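Local coordinates for cellulose 1,4-beta-cellobiosidase (Thermobifida fusca, PDB 4JJJ), which probably hydrolyses cellulose chains to release cellobiose, here as the family 48 glycoside hydrolase catalytic domain of a larger secreted enzyme, at residues Y171-Q176 with I187-C192; N413-Q418 with Q464-L469; L469-Q474 with L488-V493. The protein carries 1 engineered substitution. All blocks are in the same frame, centred on the assembly; numbering follows the deposited sequence.

Interaction 1. Residues Y171-Q176 with I187-C192; sequences YINTYQ and IPHPSC. With BGC (beta-D-glucopyranose), chain D; BGC (beta-D-glucopyranose), chain B; BGC (beta-D-glucopyranose), chain C.
The imidazole of His189 carries the backbone O of Asn173 over one face, offset toward the rim. At its edge, in the ring plane, lie Thr174 O, Ile187 O and a water. ND1 donates to Ile187 O at 2.9 Å, 1° out of the ring plane, and this bond fixes the rotation of the ring. The CG of Gln176 approaches CE1 of His189 obliquely at 3.4 Å. The amide of Gln176 is turned 58° from the ring.

His189 CG sits between the backbone N and the carbonyl carbon (chi1 60°). NE2 thus comes within 3.6 Å of Asn173 CB. A water hydrogen-bonded to NE2 accepts from Asn173 ND2 and reaches O6 of the chain B glucose.

Antiparallel backbone bonds join the strands 170-173 and 189-190. Asn173 N gives to His189 O, and His189 N gives back to Asn173 O. Ser191 N extends the ladder to Tyr171 O at 3.0 Å.

Asn173 OD1 accepts from O2 of the chain D glucose at 2.9 Å, and ND2 donates to O3 of the same sugar, also at 2.9 Å. Gln176 NE2 donates to O6 of the chain B glucose at 2.9 Å and to Tyr175 O. Trp148 also bonds Asn173 OD1. The Asn173 amide therefore reads two adjacent hydroxyls of one glucose, while His189 backs it as a second-shell residue in the glycan pocket.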
loop_
_atom_site.group_PDB
_atom_site.type_symbol
_atom_site.label_atom_id
_atom_site.label_comp_id
_atom_site.label_asym_id
_atom_site.label_seq_id
_atom_site.Cartn_x
_atom_site.Cartn_y
_atom_site.Cartn_z
ATOM N N TYR A 171 -11.375 -10.448 7.926
ATOM C CA TYR A 171 -10.130 -9.663 8.167
ATOM C C TYR A 171 -9.025 -10.614 8.372
ATOM O O TYR A 171 -9.056 -11.425 9.298
ATOM C CB TYR A 171 -10.335 -8.780 9.433
ATOM C CG TYR A 171 -11.191 -7.578 9.263
ATOM C CD1 TYR A 171 -12.586 -7.620 9.514
ATOM C CD2 TYR A 171 -10.665 -6.331 8.923
ATOM C CE1 TYR A 171 -13.374 -6.457 9.383
ATOM C CE2 TYR A 171 -11.439 -5.196 8.787
ATOM C CZ TYR A 171 -12.813 -5.245 9.026
ATOM O OH TYR A 171 -13.590 -4.080 8.917
ATOM N N ILE A 172 -7.972 -10.565 7.533
ATOM C CA ILE A 172 -6.892 -11.475 7.594
ATOM C C ILE A 172 -5.565 -10.716 7.462
ATOM O O ILE A 172 -5.545 -9.529 7.097
ATOM C CB ILE A 172 -6.970 -12.522 6.434
ATOM C CG1 ILE A 172 -7.143 -11.918 5.059
ATOM C CG2 ILE A 172 -8.173 -13.440 6.733
ATOM C CD1 ILE A 172 -6.713 -12.899 3.974
ATOM N N ASN A 173 -4.462 -11.387 7.700
ATOM C CA ASN A 173 -3.149 -10.813 7.501
ATOM C C ASN A 173 -2.209 -11.921 7.103
ATOM O O ASN A 173 -2.562 -13.119 7.189
ATOM C CB ASN A 173 -2.698 -10.023 8.738
ATOM C CG ASN A 173 -1.564 -9.112 8.507
ATOM O OD1 ASN A 173 -1.212 -8.719 7.407
ATOM N ND2 ASN A 173 -0.948 -8.728 9.629
ATOM N N THR A 174 -1.084 -11.540 6.557
ATOM C CA THR A 174 -0.079 -12.472 6.031
ATOM C C THR A 174 1.305 -12.043 6.575
ATOM O O THR A 174 1.808 -12.667 7.500
ATOM C CB THR A 174 -0.114 -12.518 4.530
ATOM O OG1 THR A 174 0.084 -11.162 4.032
ATOM C CG2 THR A 174 -1.436 -13.099 3.980
ATOM N N TYR A 175 1.913 -10.990 6.046
ATOM C CA TYR A 175 3.257 -10.603 6.491
ATOM C C TYR A 175 3.347 -10.386 7.969
ATOM O O TYR A 175 2.604 -9.596 8.553
ATOM C CB TYR A 175 3.674 -9.316 5.718
ATOM C CG TYR A 175 3.559 -9.463 4.248
ATOM C CD1 TYR A 175 4.491 -10.129 3.545
ATOM C CD2 TYR A 175 2.483 -8.907 3.599
ATOM C CE1 TYR A 175 4.324 -10.387 2.177
ATOM C CE2 TYR A 175 2.277 -9.113 2.238
ATOM C CZ TYR A 175 3.213 -9.794 1.517
ATOM O OH TYR A 175 3.164 -10.029 0.152
ATOM N N GLN A 176 4.353 -11.075 8.535
ATOM C CA GLN A 176 4.649 -11.022 9.957
ATOM C C GLN A 176 6.137 -11.203 10.309
ATOM O O GLN A 176 6.543 -10.838 11.449
ATOM C CB GLN A 176 3.918 -12.056 10.843
ATOM C CG GLN A 176 2.448 -12.008 10.896
ATOM C CD GLN A 176 1.949 -10.943 11.838
ATOM O OE1 GLN A 176 1.858 -11.143 13.105
ATOM N NE2 GLN A 176 1.632 -9.796 11.295
ATOM N N ILE A 187 2.324 -17.242 6.397
ATOM C CA ILE A 187 1.262 -18.143 6.856
ATOM C C ILE A 187 0.028 -17.213 7.088
ATOM O O ILE A 187 -0.061 -16.472 8.074
ATOM C CB ILE A 187 1.656 -18.943 8.132
ATOM C CG1 ILE A 187 2.911 -19.763 7.836
ATOM C CG2 ILE A 187 0.443 -19.717 8.596
ATOM C CD1 ILE A 187 3.560 -20.275 9.085
ATOM N N PRO A 188 -0.939 -17.238 6.108
ATOM C CA PRO A 188 -2.134 -16.456 6.285
ATOM C C PRO A 188 -2.885 -16.827 7.564
ATOM O O PRO A 188 -3.023 -18.004 7.871
ATOM C CB PRO A 188 -2.965 -16.678 4.999
ATOM C CG PRO A 188 -1.905 -17.139 4.007
ATOM C CD PRO A 188 -0.974 -18.039 4.869
ATOM N N HIS A 189 -3.395 -15.809 8.185
ATOM C CA HIS A 189 -4.019 -15.936 9.499
ATOM C C HIS A 189 -5.104 -14.905 9.748
ATOM O O HIS A 189 -5.204 -13.845 9.089
ATOM C CB HIS A 189 -2.931 -15.879 10.568
ATOM C CG HIS A 189 -2.140 -14.616 10.566
ATOM N ND1 HIS A 189 -1.046 -14.390 9.755
ATOM C CD2 HIS A 189 -2.359 -13.473 11.215
ATOM C CE1 HIS A 189 -0.592 -13.165 9.953
ATOM N NE2 HIS A 189 -1.348 -12.591 10.853
ATOM N N PRO A 190 -5.991 -15.204 10.718
ATOM C CA PRO A 190 -7.096 -14.270 10.991
ATOM C C PRO A 190 -6.571 -13.060 11.822
ATOM O O PRO A 190 -5.752 -13.208 12.787
ATOM C CB PRO A 190 -8.020 -15.071 11.904
ATOM C CG PRO A 190 -7.126 -16.059 12.559
ATOM C CD PRO A 190 -6.074 -16.430 11.567
ATOM N N SER A 191 -7.045 -11.870 11.478
ATOM C CA SER A 191 -6.764 -10.701 12.299
ATOM C C SER A 191 -7.331 -10.813 13.754
ATOM O O SER A 191 -6.784 -10.279 14.712
ATOM C CB SER A 191 -7.353 -9.456 11.647
ATOM O OG SER A 191 -6.726 -9.327 10.375
ATOM N N CYS A 192 -8.482 -11.455 13.865
ATOM C CA CYS A 192 -9.112 -11.728 15.149
ATOM C C CYS A 192 -8.934 -13.182 15.427
ATOM O O CYS A 192 -9.601 -13.987 14.751
ATOM C CB CYS A 192 -10.555 -11.356 15.060
ATOM S SG CYS A 192 -11.424 -11.501 16.680
HETATM C C2 BGC D . 1.504 -6.331 7.972
HETATM C C3 BGC D . 1.947 -6.028 9.357
HETATM C C4 BGC D . 3.474 -6.083 9.527
HETATM C C5 BGC D . 4.058 -5.212 8.386
HETATM C C6 BGC D . 5.574 -5.190 8.525
HETATM C C1 BGC D . 2.236 -5.425 6.997
HETATM O O2 BGC D . 0.110 -6.202 7.851
HETATM O O3 BGC D . 1.274 -6.911 10.178
HETATM O O4 BGC D . 3.887 -5.441 10.764
HETATM O O5 BGC D . 3.637 -5.617 7.086
HETATM O O6 BGC D . 6.062 -6.457 8.037
HETATM C C2 BGC B . 4.792 -5.509 12.931
HETATM C C3 BGC B . 4.744 -6.215 14.270
HETATM C C4 BGC B . 3.324 -6.435 14.759
HETATM C C5 BGC B . 2.456 -7.045 13.689
HETATM C C6 BGC B . 1.008 -7.134 13.993
HETATM C C1 BGC B . 3.872 -6.261 11.937
HETATM O O2 BGC B . 6.109 -5.379 12.410
HETATM O O3 BGC B . 5.492 -5.447 15.252
HETATM O O4 BGC B . 3.450 -7.381 15.876
HETATM O O5 BGC B . 2.551 -6.275 12.451
HETATM O O6 BGC B . 0.293 -7.817 12.981
HETATM C C2 BGC C . 2.526 -4.440 2.246
HETATM C C3 BGC C . 2.647 -5.340 3.476
HETATM C C4 BGC C . 2.034 -4.643 4.647
HETATM C C5 BGC C . 0.613 -4.199 4.434
HETATM C C6 BGC C . -0.005 -3.455 5.612
HETATM C C1 BGC C . 1.106 -3.960 2.160
HETATM O O1 BGC C . 0.983 -3.037 1.067
HETATM O O2 BGC C . 2.935 -5.083 1.019
HETATM O O3 BGC C . 4.066 -5.529 3.708
HETATM O O4 BGC C . 1.941 -5.732 5.632
HETATM O O5 BGC C . 0.618 -3.302 3.310
HETATM O O6 BGC C . 0.847 -2.319 5.939
HETATM O O HOH W 1 -10.253 -12.370 11.666
HETATM O O HOH W 2 -1.743 -10.149 12.083
HETATM O O HOH W 3 3.311 -15.052 7.946
#

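Interaction 2. Residues N413-Q418 with Q464-L469; sequences NWFGFQ and QVPSDL. With ZN (zinc ion), chain E; BGC (beta-D-glucopyranose), chain F; BGC (beta-D-glucopyranose), chain G.
Leu469, Phe415 and Asn413 bury the most surface. Leu469 N donates to Asn413 O at 2.7 Å. Its CD1 rests against CG of Gln418 at 3.9 Å.

Phe415 turns its ring over Pro466. CB of the proline lies 3.6 Å from the ring centroid, 14° off the normal, a CH-pi contact. Gln418 CB lies on the opposite face. Phe415 N gives a nearly straight bond (171°) to Ser467 O.

Asn413 ND2 donates to a water beside the zinc ion, which donates to Asp468 OD1. In one of two Asp468 conformers OD2 lies 2.0 Å from the metal. A water overlaps the zinc, so its shell is doubtful.

Trp414 points away from strand 465-473, with CG anti to the backbone N (chi1 -176°). One indole face lies on Gly416 CA, and the other meets the chain F and chain G glucoses. A serine at Trp414 would probably take away the flat surface the indole gives both sugars and uncover Gly416.

Backbone bonds and apolar packing thus tie segment 413-418, leading into helix 416-432, to the strand. Asn413 and Asp468 meet through water at the zinc, the Gln418 amide bonds Ile373 and Trp444, and the indole holds sugar.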
loop_
_atom_site.group_PDB
_atom_site.type_symbol
_atom_site.label_atom_id
_atom_site.label_comp_id
_atom_site.label_asym_id
_atom_site.label_seq_id
_atom_site.Cartn_x
_atom_site.Cartn_y
_atom_site.Cartn_z
ATOM N N ASN A 413 12.509 -1.785 -6.420
ATOM C CA ASN A 413 12.884 -2.205 -7.772
ATOM C C ASN A 413 11.694 -2.064 -8.766
ATOM O O ASN A 413 11.861 -2.052 -9.964
ATOM C CB ASN A 413 13.388 -3.605 -7.696
ATOM C CG ASN A 413 14.798 -3.695 -7.107
ATOM O OD1 ASN A 413 15.344 -2.739 -6.555
ATOM N ND2 ASN A 413 15.382 -4.895 -7.199
ATOM N N TRP A 414 10.452 -2.048 -8.260
ATOM C CA TRP A 414 9.259 -1.886 -9.192
ATOM C C TRP A 414 9.064 -0.489 -9.611
ATOM O O TRP A 414 8.891 0.407 -8.754
ATOM C CB TRP A 414 8.057 -2.347 -8.401
ATOM C CG TRP A 414 6.806 -2.340 -9.248
ATOM C CD1 TRP A 414 6.660 -2.882 -10.514
ATOM C CD2 TRP A 414 5.511 -1.860 -8.851
ATOM N NE1 TRP A 414 5.382 -2.685 -10.957
ATOM C CE2 TRP A 414 4.647 -2.069 -9.959
ATOM C CE3 TRP A 414 5.038 -1.178 -7.741
ATOM C CZ2 TRP A 414 3.314 -1.692 -9.896
ATOM C CZ3 TRP A 414 3.746 -0.817 -7.687
ATOM C CH2 TRP A 414 2.881 -1.060 -8.769
ATOM N N PHE A 415 9.108 -0.255 -10.924
ATOM C CA PHE A 415 8.845 1.061 -11.494
ATOM C C PHE A 415 7.478 1.626 -11.154
ATOM O O PHE A 415 7.362 2.853 -11.177
ATOM C CB PHE A 415 9.079 1.076 -12.989
ATOM C CG PHE A 415 8.865 2.381 -13.657
ATOM C CD1 PHE A 415 9.845 3.389 -13.677
ATOM C CD2 PHE A 415 7.683 2.630 -14.284
ATOM C CE1 PHE A 415 9.666 4.591 -14.327
ATOM C CE2 PHE A 415 7.461 3.831 -14.925
ATOM C CZ PHE A 415 8.475 4.811 -14.970
ATOM N N GLY A 416 6.549 0.781 -10.826
ATOM C CA GLY A 416 5.220 1.281 -10.442
ATOM C C GLY A 416 5.274 2.307 -9.341
ATOM O O GLY A 416 4.492 3.262 -9.334
ATOM N N PHE A 417 6.168 2.166 -8.359
ATOM C CA PHE A 417 6.161 3.123 -7.290
ATOM C C PHE A 417 6.630 4.492 -7.749
ATOM O O PHE A 417 6.260 5.517 -7.200
ATOM C CB PHE A 417 7.067 2.621 -6.172
ATOM C CG PHE A 417 6.465 1.632 -5.237
ATOM C CD1 PHE A 417 5.234 1.865 -4.628
ATOM C CD2 PHE A 417 7.092 0.438 -5.036
ATOM C CE1 PHE A 417 4.697 0.929 -3.704
ATOM C CE2 PHE A 417 6.554 -0.468 -4.169
ATOM C CZ PHE A 417 5.382 -0.220 -3.509
ATOM N N GLN A 418 7.453 4.527 -8.813
ATOM C CA GLN A 418 7.908 5.810 -9.400
ATOM C C GLN A 418 6.716 6.626 -9.850
ATOM O O GLN A 418 6.564 7.800 -9.479
ATOM C CB GLN A 418 8.781 5.659 -10.617
ATOM C CG GLN A 418 10.132 4.977 -10.404
ATOM C CD GLN A 418 11.010 5.750 -9.520
ATOM O OE1 GLN A 418 11.293 6.986 -9.767
ATOM N NE2 GLN A 418 11.484 5.120 -8.440
ATOM N N GLN A 464 5.988 -0.187 -24.720
ATOM C CA GLN A 464 6.704 -0.721 -23.554
ATOM C C GLN A 464 6.945 0.409 -22.554
ATOM O O GLN A 464 7.316 1.518 -22.944
ATOM C CB GLN A 464 8.102 -1.264 -23.980
ATOM C CG GLN A 464 8.094 -2.421 -25.000
ATOM C CD GLN A 464 8.001 -3.692 -24.242
ATOM O OE1 GLN A 464 9.018 -4.208 -23.749
ATOM N NE2 GLN A 464 6.824 -4.071 -23.906
ATOM N N VAL A 465 6.786 0.101 -21.269
ATOM C CA VAL A 465 7.121 1.016 -20.202
ATOM C C VAL A 465 8.100 0.327 -19.259
ATOM O O VAL A 465 8.183 -0.941 -19.244
ATOM C CB VAL A 465 5.838 1.438 -19.404
ATOM C CG1 VAL A 465 4.864 2.149 -20.380
ATOM C CG2 VAL A 465 5.149 0.245 -18.769
ATOM N N PRO A 466 8.834 1.098 -18.462
ATOM C CA PRO A 466 9.735 0.463 -17.471
ATOM C C PRO A 466 9.041 -0.445 -16.492
ATOM O O PRO A 466 7.936 -0.195 -16.078
ATOM C CB PRO A 466 10.444 1.647 -16.817
ATOM C CG PRO A 466 10.267 2.759 -17.838
ATOM C CD PRO A 466 8.943 2.543 -18.458
ATOM N N SER A 467 9.719 -1.509 -16.069
ATOM C CA SER A 467 9.227 -2.456 -15.131
ATOM C C SER A 467 10.172 -2.633 -13.944
ATOM O O SER A 467 9.877 -2.187 -12.824
ATOM C CB SER A 467 8.924 -3.809 -15.821
ATOM O OG SER A 467 8.591 -4.758 -14.800
ATOM N N ASP A 468 11.364 -3.171 -14.161
ATOM C CA ASP A 468 12.289 -3.444 -13.053
ATOM C C ASP A 468 13.432 -2.475 -13.071
ATOM O O ASP A 468 14.022 -2.195 -14.145
ATOM C CB ASP A 468 12.816 -4.894 -13.160
ATOM C CG ASP A 468 13.519 -5.379 -11.928
ATOM O OD1 ASP A 468 13.061 -5.139 -10.768
ATOM O OD2 ASP A 468 14.526 -6.118 -12.154
ATOM N N LEU A 469 13.791 -1.990 -11.886
ATOM C CA LEU A 469 14.841 -1.046 -11.700
ATOM C C LEU A 469 15.960 -1.695 -10.846
ATOM O O LEU A 469 15.681 -2.523 -9.988
ATOM C CB LEU A 469 14.342 0.160 -10.953
ATOM C CG LEU A 469 13.181 0.922 -11.595
ATOM C CD1 LEU A 469 12.769 2.071 -10.776
ATOM C CD2 LEU A 469 13.499 1.378 -13.012
HETATM ZN ZN ZN E . 15.685 -6.876 -10.702
HETATM C C2 BGC F . 5.121 -6.079 -9.993
HETATM C C3 BGC F . 4.168 -6.158 -8.806
HETATM C C4 BGC F . 2.786 -5.579 -9.178
HETATM C C5 BGC F . 2.215 -6.054 -10.528
HETATM C C6 BGC F . 1.030 -5.217 -11.015
HETATM C C1 BGC F . 4.475 -6.617 -11.247
HETATM O O1 BGC F . 5.443 -6.423 -12.330
HETATM O O2 BGC F . 6.287 -6.866 -9.577
HETATM O O3 BGC F . 4.701 -5.461 -7.675
HETATM O O4 BGC F . 1.800 -5.873 -8.186
HETATM O O5 BGC F . 3.216 -5.963 -11.541
HETATM O O6 BGC F . 1.379 -3.888 -11.306
HETATM C C2 BGC G . 0.153 -5.126 -6.671
HETATM C C3 BGC G . -0.290 -4.004 -5.734
HETATM C C4 BGC G . 0.899 -3.545 -4.841
HETATM C C5 BGC G . 2.188 -3.302 -5.665
HETATM C C6 BGC G . 3.361 -3.037 -4.750
HETATM C C1 BGC G . 1.399 -4.751 -7.451
HETATM O O2 BGC G . -0.878 -5.399 -7.611
HETATM O O3 BGC G . -1.404 -4.505 -4.955
HETATM O O4 BGC G . 0.500 -2.349 -4.139
HETATM O O5 BGC G . 2.421 -4.458 -6.479
HETATM O O6 BGC G . 3.558 -4.113 -3.852
HETATM O O HOH W 4 14.154 -6.697 -8.893
HETATM O O HOH W 5 16.309 -4.950 -10.472
HETATM O O HOH W 6 15.134 -6.786 -10.735
HETATM O O HOH W 7 14.385 -8.016 -9.673
HETATM O O HOH W 8 17.352 -7.804 -11.941
HETATM O O HOH W 9 17.338 -7.938 -9.234
#

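Interaction 3. Residues L469-Q474 with L488-V493; sequences LEWSGQ and LHVQVV
Strands 465-473 and 488-496 form a two-stranded antiparallel ribbon, and this contact forms the end of it nearest the connecting loop. The short segments run 159° apart, with axes 4.7 Å from each other at closest approach. Two hydrogen-bonded pairs hold them. Glu470 N donates to Gln491 O at 2.8 Å, and Gln491 N returns a bond to Glu470 O. Ser472 and His489 repeat the pattern, with His489 N to Ser472 O at 2.9 Å. CA-H...O contacts lie between these bonds, as from Val490 CA to Glu470 O.

The apolar face carries Leu469, Trp471, Val490 and Val492. The side chains of Trp471 and Val490 run alongside each other. CB of Val490 sits over the six-membered ring of the indole, 3.6 Å from its centroid and 18° off the normal, a CH-pi contact. Its CG2 lies above the same face, nearer the rim. Val490 CG2 is anti to the backbone N, and from there it reaches CZ2 of Trp471 at 3.8 Å. Farther along, Leu469 CD2 meets Val492 CG2 at 3.7 Å.

The other face is more polar. Glu470 CB packs on Gln491 CG at 4.0 Å, and Ser472 OG stands 3.3 Å from His489 CB. One water donates to Glu470 O and is also bonded to Ser472 OG. At the far end, Gly473 has phi 74°, where a CB would collide with the carbonyl O of Ser472. Leu488 CB packs there against the Gln474 carbonyl.

Outside the ribbon, Trp471 NE1 donates to Asn412 O, and the amide of Gln474 bonds Ser393 and Gly391. Helix 435-450 covers Val490 and Val492 through Trp447, while Tyr400 of strand 398-401 packs on Leu488.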
loop_
_atom_site.group_PDB
_atom_site.type_symbol
_atom_site.label_atom_id
_atom_site.label_comp_id
_atom_site.label_asym_id
_atom_site.label_seq_id
_atom_site.Cartn_x
_atom_site.Cartn_y
_atom_site.Cartn_z
ATOM N N LEU A 469 13.791 -1.990 -11.886
ATOM C CA LEU A 469 14.841 -1.046 -11.700
ATOM C C LEU A 469 15.960 -1.695 -10.846
ATOM O O LEU A 469 15.681 -2.523 -9.988
ATOM C CB LEU A 469 14.342 0.160 -10.953
ATOM C CG LEU A 469 13.181 0.922 -11.595
ATOM C CD1 LEU A 469 12.769 2.071 -10.776
ATOM C CD2 LEU A 469 13.499 1.378 -13.012
ATOM N N GLU A 470 17.215 -1.301 -11.118
ATOM C CA GLU A 470 18.374 -1.707 -10.341
ATOM C C GLU A 470 19.094 -0.468 -9.812
ATOM O O GLU A 470 19.501 0.434 -10.613
ATOM C CB GLU A 470 19.379 -2.499 -11.174
ATOM C CG GLU A 470 20.570 -3.039 -10.345
ATOM C CD GLU A 470 20.313 -4.211 -9.421
ATOM O OE1 GLU A 470 19.248 -4.817 -9.533
ATOM O OE2 GLU A 470 21.177 -4.516 -8.573
ATOM N N TRP A 471 19.190 -0.376 -8.495
ATOM C CA TRP A 471 19.719 0.784 -7.807
ATOM C C TRP A 471 21.186 0.481 -7.339
ATOM O O TRP A 471 21.555 -0.645 -7.052
ATOM C CB TRP A 471 18.899 0.992 -6.536
ATOM C CG TRP A 471 17.505 1.415 -6.854
ATOM C CD1 TRP A 471 16.383 0.650 -6.994
ATOM C CD2 TRP A 471 17.120 2.783 -7.228
ATOM N NE1 TRP A 471 15.286 1.428 -7.447
ATOM C CE2 TRP A 471 15.723 2.738 -7.568
ATOM C CE3 TRP A 471 17.791 3.982 -7.261
ATOM C CZ2 TRP A 471 15.040 3.855 -8.002
ATOM C CZ3 TRP A 471 17.080 5.101 -7.616
ATOM C CH2 TRP A 471 15.778 5.032 -8.036
ATOM N N SER A 472 21.956 1.544 -7.245
ATOM C CA SER A 472 23.263 1.471 -6.732
ATOM C C SER A 472 23.636 2.783 -6.074
ATOM O O SER A 472 23.140 3.828 -6.434
ATOM C CB SER A 472 24.267 1.037 -7.794
ATOM O OG SER A 472 24.303 1.938 -8.865
ATOM N N GLY A 473 24.647 2.729 -5.196
ATOM C CA GLY A 473 25.058 3.961 -4.581
ATOM C C GLY A 473 24.139 4.529 -3.507
ATOM O O GLY A 473 23.289 3.798 -2.930
ATOM N N GLN A 474 24.274 5.811 -3.180
ATOM C CA GLN A 474 23.458 6.421 -2.163
ATOM C C GLN A 474 23.383 7.892 -2.408
ATOM O O GLN A 474 24.339 8.506 -3.002
ATOM C CB GLN A 474 24.028 6.169 -0.769
ATOM C CG GLN A 474 25.381 6.745 -0.543
ATOM C CD GLN A 474 25.854 6.585 0.935
ATOM O OE1 GLN A 474 25.361 5.725 1.638
ATOM N NE2 GLN A 474 26.684 7.494 1.428
ATOM N N LEU A 488 24.361 8.345 -6.630
ATOM C CA LEU A 488 23.161 7.532 -6.526
ATOM C C LEU A 488 22.606 7.261 -7.919
ATOM O O LEU A 488 22.418 8.189 -8.715
ATOM C CB LEU A 488 22.127 8.336 -5.778
ATOM C CG LEU A 488 20.755 7.599 -5.659
ATOM C CD1 LEU A 488 20.831 6.258 -4.978
ATOM C CD2 LEU A 488 19.848 8.623 -4.931
ATOM N N HIS A 489 22.492 5.984 -8.255
ATOM C CA HIS A 489 22.198 5.572 -9.590
ATOM C C HIS A 489 21.050 4.597 -9.739
ATOM O O HIS A 489 20.837 3.795 -8.915
ATOM C CB HIS A 489 23.443 4.827 -10.208
ATOM C CG HIS A 489 24.694 5.584 -10.122
ATOM N ND1 HIS A 489 25.056 6.464 -11.106
ATOM C CD2 HIS A 489 25.684 5.586 -9.207
ATOM C CE1 HIS A 489 26.217 7.000 -10.794
ATOM N NE2 HIS A 489 26.638 6.447 -9.660
ATOM N N VAL A 490 20.343 4.702 -10.846
ATOM C CA VAL A 490 19.368 3.733 -11.198
ATOM C C VAL A 490 19.506 3.395 -12.706
ATOM O O VAL A 490 19.714 4.295 -13.585
ATOM C CB VAL A 490 17.929 4.254 -10.889
ATOM C CG1 VAL A 490 17.534 5.449 -11.755
ATOM C CG2 VAL A 490 16.918 3.179 -11.183
ATOM N N GLN A 491 19.256 2.114 -13.020
ATOM C CA GLN A 491 19.155 1.660 -14.409
ATOM C C GLN A 491 17.868 0.784 -14.538
ATOM O O GLN A 491 17.456 0.092 -13.564
ATOM C CB GLN A 491 20.480 0.981 -14.923
ATOM C CG GLN A 491 20.813 -0.231 -14.151
ATOM C CD GLN A 491 22.092 -0.900 -14.648
ATOM O OE1 GLN A 491 22.339 -0.959 -15.835
ATOM N NE2 GLN A 491 22.720 -1.587 -13.713
ATOM N N VAL A 492 17.243 0.930 -15.690
ATOM C CA VAL A 492 16.060 0.154 -16.040
ATOM C C VAL A 492 16.593 -1.152 -16.630
ATOM O O VAL A 492 17.330 -1.100 -17.648
ATOM C CB VAL A 492 15.159 0.892 -17.036
ATOM C CG1 VAL A 492 13.948 0.037 -17.418
ATOM C CG2 VAL A 492 14.752 2.240 -16.408
ATOM N N VAL A 493 16.204 -2.274 -16.046
ATOM C CA VAL A 493 16.651 -3.589 -16.513
ATOM C C VAL A 493 15.565 -4.471 -17.123
ATOM O O VAL A 493 15.852 -5.603 -17.566
ATOM C CB VAL A 493 17.413 -4.341 -15.399
ATOM C CG1 VAL A 493 18.671 -3.514 -15.021
ATOM C CG2 VAL A 493 16.587 -4.601 -14.206
HETATM O O HOH W 10 22.215 1.204 -10.767
#

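In the fold
Interactions 1 and 2 are buried, whereas interaction 3 is only partly buried and has one polar face of largely exposed residues. Interactions 2 and 3 share Leu469 and strand 465-473; their centres are 12 Å apart. Pro466 packs on Val492 where they meet, and Trp471 packs on Asn413 and Gln418. Interaction 1 lies across the chain's centre from interaction 2, about 28 Å away between centres, on a separate sheet. Both touch bound glucose, but differently: interaction 1 uses amide hydrogen bonds, interaction 2 an indole face. Interaction 3 relies on a regular backbone ladder and aliphatic-aromatic packing.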